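Long-range contact in alpha-L-rhamnosidase (Aspergillus terreus, PDB 6GSZ), which probably releases terminal non-reducing alpha-L-rhamnose from alpha-L-rhamnosides by hydrolysis, as a calcium-binding glycoside hydrolase: residues Thr807-Asp819 / Asp829-Arg841. Residues are numbered along the deposited sequence; the frame is centred on the assembly and turned at random.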
# COMPACT_ATOMS: atom_id res chain seq x y z
N THR A 807 -8.35 -6.40 -14.16
CA THR A 807 -7.11 -6.36 -14.88
C THR A 807 -6.93 -5.00 -15.54
O THR A 807 -7.92 -4.25 -15.68
CB THR A 807 -7.04 -7.43 -15.99
OG1 THR A 807 -7.77 -7.00 -17.13
CG2 THR A 807 -7.47 -8.82 -15.57
N PRO A 808 -5.71 -4.69 -16.03
CA PRO A 808 -5.53 -3.52 -16.87
C PRO A 808 -6.39 -3.43 -18.15
O PRO A 808 -6.43 -2.38 -18.79
CB PRO A 808 -4.02 -3.60 -17.20
CG PRO A 808 -3.38 -4.37 -16.06
CD PRO A 808 -4.45 -5.41 -15.78
N TYR A 809 -7.07 -4.53 -18.50
CA TYR A 809 -7.92 -4.64 -19.69
C TYR A 809 -9.42 -4.58 -19.36
O TYR A 809 -10.25 -4.41 -20.30
CB TYR A 809 -7.62 -5.94 -20.43
CG TYR A 809 -6.19 -5.97 -20.89
CD1 TYR A 809 -5.84 -5.45 -22.12
CD2 TYR A 809 -5.19 -6.49 -20.08
CE1 TYR A 809 -4.52 -5.38 -22.53
CE2 TYR A 809 -3.86 -6.43 -20.46
CZ TYR A 809 -3.52 -5.87 -21.69
OH TYR A 809 -2.21 -5.77 -22.08
N GLY A 810 -9.79 -4.79 -18.10
CA GLY A 810 -11.16 -4.98 -17.71
C GLY A 810 -11.33 -6.19 -16.81
O GLY A 810 -10.34 -6.84 -16.38
N MET A 811 -12.58 -6.47 -16.45
CA MET A 811 -12.85 -7.46 -15.42
C MET A 811 -12.60 -8.89 -15.91
O MET A 811 -13.07 -9.29 -16.99
CB MET A 811 -14.29 -7.34 -14.94
CG MET A 811 -14.56 -8.14 -13.68
SD MET A 811 -13.65 -7.55 -12.23
CE MET A 811 -14.42 -5.95 -12.05
N ALA A 812 -11.82 -9.64 -15.11
CA ALA A 812 -11.74 -11.08 -15.20
C ALA A 812 -12.45 -11.67 -13.99
O ALA A 812 -12.42 -11.09 -12.90
CB ALA A 812 -10.31 -11.56 -15.22
N SER A 813 -13.10 -12.82 -14.12
CA SER A 813 -13.75 -13.40 -12.94
C SER A 813 -13.94 -14.88 -13.12
O SER A 813 -14.04 -15.38 -14.27
CB SER A 813 -15.08 -12.75 -12.64
OG SER A 813 -16.06 -13.01 -13.62
N THR A 814 -14.08 -15.57 -11.99
CA THR A 814 -14.55 -16.94 -11.95
C THR A 814 -15.69 -17.04 -10.94
O THR A 814 -15.68 -16.44 -9.87
CB THR A 814 -13.43 -17.92 -11.58
OG1 THR A 814 -12.91 -17.55 -10.29
CG2 THR A 814 -12.32 -17.90 -12.61
N LYS A 815 -16.69 -17.83 -11.29
CA LYS A 815 -17.73 -18.26 -10.38
C LYS A 815 -17.91 -19.75 -10.64
O LYS A 815 -18.23 -20.14 -11.75
CB LYS A 815 -19.06 -17.52 -10.61
CG LYS A 815 -20.21 -17.92 -9.69
CD LYS A 815 -21.56 -17.28 -10.05
CE LYS A 815 -21.99 -17.57 -11.47
NZ LYS A 815 -23.31 -16.97 -11.81
N TRP A 816 -17.64 -20.56 -9.63
CA TRP A 816 -17.79 -22.01 -9.79
C TRP A 816 -18.61 -22.58 -8.65
O TRP A 816 -18.72 -22.01 -7.57
CB TRP A 816 -16.45 -22.73 -9.93
CG TRP A 816 -15.51 -22.60 -8.78
CD1 TRP A 816 -14.52 -21.67 -8.62
CD2 TRP A 816 -15.46 -23.45 -7.61
NE1 TRP A 816 -13.86 -21.89 -7.44
CE2 TRP A 816 -14.41 -22.97 -6.80
CE3 TRP A 816 -16.18 -24.58 -7.19
CZ2 TRP A 816 -14.05 -23.60 -5.62
CZ3 TRP A 816 -15.83 -25.19 -6.01
CH2 TRP A 816 -14.78 -24.69 -5.22
N TRP A 817 -19.22 -23.74 -8.91
CA TRP A 817 -19.98 -24.41 -7.90
C TRP A 817 -20.00 -25.90 -8.22
O TRP A 817 -19.74 -26.31 -9.38
CB TRP A 817 -21.39 -23.81 -7.76
CG TRP A 817 -22.30 -23.96 -8.95
CD1 TRP A 817 -23.31 -24.88 -9.12
CD2 TRP A 817 -22.33 -23.14 -10.13
NE1 TRP A 817 -23.93 -24.71 -10.33
CE2 TRP A 817 -23.36 -23.63 -10.96
CE3 TRP A 817 -21.58 -22.05 -10.57
CZ2 TRP A 817 -23.65 -23.07 -12.20
CZ3 TRP A 817 -21.86 -21.49 -11.80
CH2 TRP A 817 -22.88 -22.00 -12.61
N LEU A 818 -20.27 -26.69 -7.18
CA LEU A 818 -20.34 -28.13 -7.31
C LEU A 818 -21.74 -28.64 -6.96
O LEU A 818 -22.39 -28.11 -6.08
CB LEU A 818 -19.38 -28.77 -6.31
CG LEU A 818 -17.91 -28.51 -6.53
CD1 LEU A 818 -17.11 -29.00 -5.36
CD2 LEU A 818 -17.44 -29.25 -7.76
N ASP A 819 -22.12 -29.75 -7.59
CA ASP A 819 -23.30 -30.51 -7.17
C ASP A 819 -23.21 -31.91 -7.81
O ASP A 819 -22.13 -32.31 -8.24
CB ASP A 819 -24.57 -29.72 -7.49
CG ASP A 819 -24.72 -29.34 -8.94
OD1 ASP A 819 -24.26 -30.13 -9.81
OD2 ASP A 819 -25.33 -28.26 -9.19
N ASP A 829 -20.23 -33.00 -10.17
CA ASP A 829 -20.38 -32.17 -11.30
C ASP A 829 -19.81 -30.78 -10.95
O ASP A 829 -20.15 -30.24 -9.89
CB ASP A 829 -21.85 -32.02 -11.70
CG ASP A 829 -22.44 -33.29 -12.24
OD1 ASP A 829 -21.63 -34.17 -12.62
OD2 ASP A 829 -23.68 -33.34 -12.23
N PHE A 830 -18.95 -30.25 -11.82
CA PHE A 830 -18.28 -28.97 -11.64
C PHE A 830 -18.83 -28.00 -12.68
O PHE A 830 -18.89 -28.31 -13.86
CB PHE A 830 -16.77 -29.15 -11.79
CG PHE A 830 -15.97 -27.87 -11.76
CD1 PHE A 830 -15.68 -27.24 -10.55
CD2 PHE A 830 -15.53 -27.28 -12.93
CE1 PHE A 830 -14.94 -26.07 -10.52
CE2 PHE A 830 -14.77 -26.13 -12.88
CZ PHE A 830 -14.49 -25.51 -11.68
N HIS A 831 -19.17 -26.80 -12.23
CA HIS A 831 -19.72 -25.77 -13.09
C HIS A 831 -18.88 -24.52 -12.92
O HIS A 831 -18.61 -24.12 -11.77
CB HIS A 831 -21.17 -25.47 -12.70
CG HIS A 831 -21.98 -26.71 -12.54
ND1 HIS A 831 -22.57 -27.38 -13.60
CD2 HIS A 831 -22.27 -27.41 -11.42
CE1 HIS A 831 -23.23 -28.43 -13.12
NE2 HIS A 831 -23.03 -28.49 -11.79
N LEU A 832 -18.50 -23.89 -14.03
CA LEU A 832 -17.67 -22.68 -13.99
C LEU A 832 -18.17 -21.67 -15.02
O LEU A 832 -18.34 -21.98 -16.20
CB LEU A 832 -16.22 -23.08 -14.32
CG LEU A 832 -15.24 -21.95 -14.58
CD1 LEU A 832 -14.98 -21.12 -13.32
CD2 LEU A 832 -13.89 -22.44 -15.12
N VAL A 833 -18.31 -20.42 -14.57
CA VAL A 833 -18.48 -19.28 -15.43
C VAL A 833 -17.23 -18.42 -15.32
O VAL A 833 -16.88 -17.96 -14.22
CB VAL A 833 -19.73 -18.47 -15.04
CG1 VAL A 833 -19.90 -17.22 -15.90
CG2 VAL A 833 -20.98 -19.34 -15.12
N ALA A 834 -16.54 -18.22 -16.46
CA ALA A 834 -15.29 -17.49 -16.51
C ALA A 834 -15.49 -16.29 -17.43
O ALA A 834 -15.94 -16.43 -18.55
CB ALA A 834 -14.19 -18.37 -17.04
N GLU A 835 -15.19 -15.11 -16.90
CA GLU A 835 -15.23 -13.86 -17.65
C GLU A 835 -13.81 -13.45 -18.00
O GLU A 835 -12.96 -13.39 -17.12
CB GLU A 835 -15.87 -12.81 -16.75
CG GLU A 835 -16.05 -11.46 -17.35
CD GLU A 835 -16.65 -10.48 -16.34
OE1 GLU A 835 -16.73 -10.81 -15.08
OE2 GLU A 835 -17.05 -9.39 -16.80
N VAL A 836 -13.58 -13.20 -19.29
CA VAL A 836 -12.27 -12.87 -19.86
C VAL A 836 -12.42 -11.52 -20.53
O VAL A 836 -13.29 -11.35 -21.38
CB VAL A 836 -11.78 -13.96 -20.82
CG1 VAL A 836 -10.48 -13.62 -21.55
CG2 VAL A 836 -11.66 -15.28 -20.08
N PRO A 837 -11.63 -10.49 -20.15
CA PRO A 837 -11.87 -9.17 -20.70
C PRO A 837 -11.44 -8.97 -22.14
O PRO A 837 -10.55 -9.69 -22.66
CB PRO A 837 -11.11 -8.23 -19.73
CG PRO A 837 -10.02 -9.12 -19.15
CD PRO A 837 -10.57 -10.53 -19.14
N PRO A 838 -12.04 -7.96 -22.80
CA PRO A 838 -11.64 -7.58 -24.14
C PRO A 838 -10.11 -7.43 -24.22
O PRO A 838 -9.48 -6.87 -23.33
CB PRO A 838 -12.40 -6.27 -24.41
CG PRO A 838 -13.60 -6.36 -23.50
CD PRO A 838 -13.10 -7.07 -22.27
N ASN A 839 -9.54 -7.83 -25.35
CA ASN A 839 -8.13 -7.67 -25.69
C ASN A 839 -7.21 -8.65 -24.95
O ASN A 839 -5.98 -8.48 -25.01
CB ASN A 839 -7.66 -6.22 -25.51
CG ASN A 839 -6.67 -5.81 -26.59
OD1 ASN A 839 -6.65 -6.42 -27.68
ND2 ASN A 839 -5.86 -4.79 -26.34
N THR A 840 -7.80 -9.63 -24.24
CA THR A 840 -7.01 -10.66 -23.55
C THR A 840 -7.43 -12.05 -24.06
O THR A 840 -8.49 -12.20 -24.69
CB THR A 840 -7.15 -10.57 -22.03
OG1 THR A 840 -8.44 -11.05 -21.60
CG2 THR A 840 -6.90 -9.17 -21.52
N ARG A 841 -6.63 -13.04 -23.65
CA ARG A 841 -6.95 -14.44 -23.87
C ARG A 841 -6.62 -15.21 -22.60
O ARG A 841 -5.83 -14.72 -21.76
CB ARG A 841 -6.23 -15.07 -25.07
CG ARG A 841 -6.57 -14.43 -26.41
CD ARG A 841 -6.02 -15.17 -27.59
NE ARG A 841 -6.52 -16.55 -27.70
CZ ARG A 841 -7.72 -16.89 -28.20
NH1 ARG A 841 -8.55 -15.97 -28.68
NH2 ARG A 841 -8.06 -18.16 -28.29
O HOH W 1 -14.80 -8.54 -18.90
O HOH W 2 -17.54 -15.25 -13.59
O HOH W 3 -24.92 -31.18 -12.03
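Ser813 OG is held twice: it donates to Glu835 OE1 at 2.7 Å, on the carboxylate's anti lone pair, and accepts from a water that also donates to Val833 O. With chi1 at 67° the hydroxyl sits between its own backbone N and carbonyl carbon, on the same face of the sheet as the extended Glu835 chain that it meets. A second water ties Glu835 OE2 to Met811 O.

Further along this face His831 lies against Trp817. Its CB rests over the six-membered ring, 3.5 Å from the centroid, while the imidazole makes an offset stack on the five-membered ring, planes 21° apart. In the imidazole plane, His831 NE2 donates to Asp819 OD1 at 2.9 Å, though it meets that oxygen from above the carboxylate plane; His831 ND1 is hydrogen-bonded to His864. The imidazole is thus gripped from two strands, which fixes its rotation.

The opposite face, with Trp816, Leu818, Phe830 and Leu832, is largely apolar: Phe830 CE1 comes 3.7 Å from Trp816 CB, and Leu818 CD2 meets the Phe830 ring at its edge. Near the turns, Thr840 CG2 presses on Tyr809 CG at 3.3 Å.

Eight backbone bonds join Ser813-Asp819 to Asp829-Glu835 as an antiparallel hairpin, the third and fourth strands of a five-stranded antiparallel sheet. Strand 800-807 flanks it beyond 810-819 and strand 859-868 beyond 828-836, while Trp816 NE1 reaches Ile775 O at the end of helix 768-775.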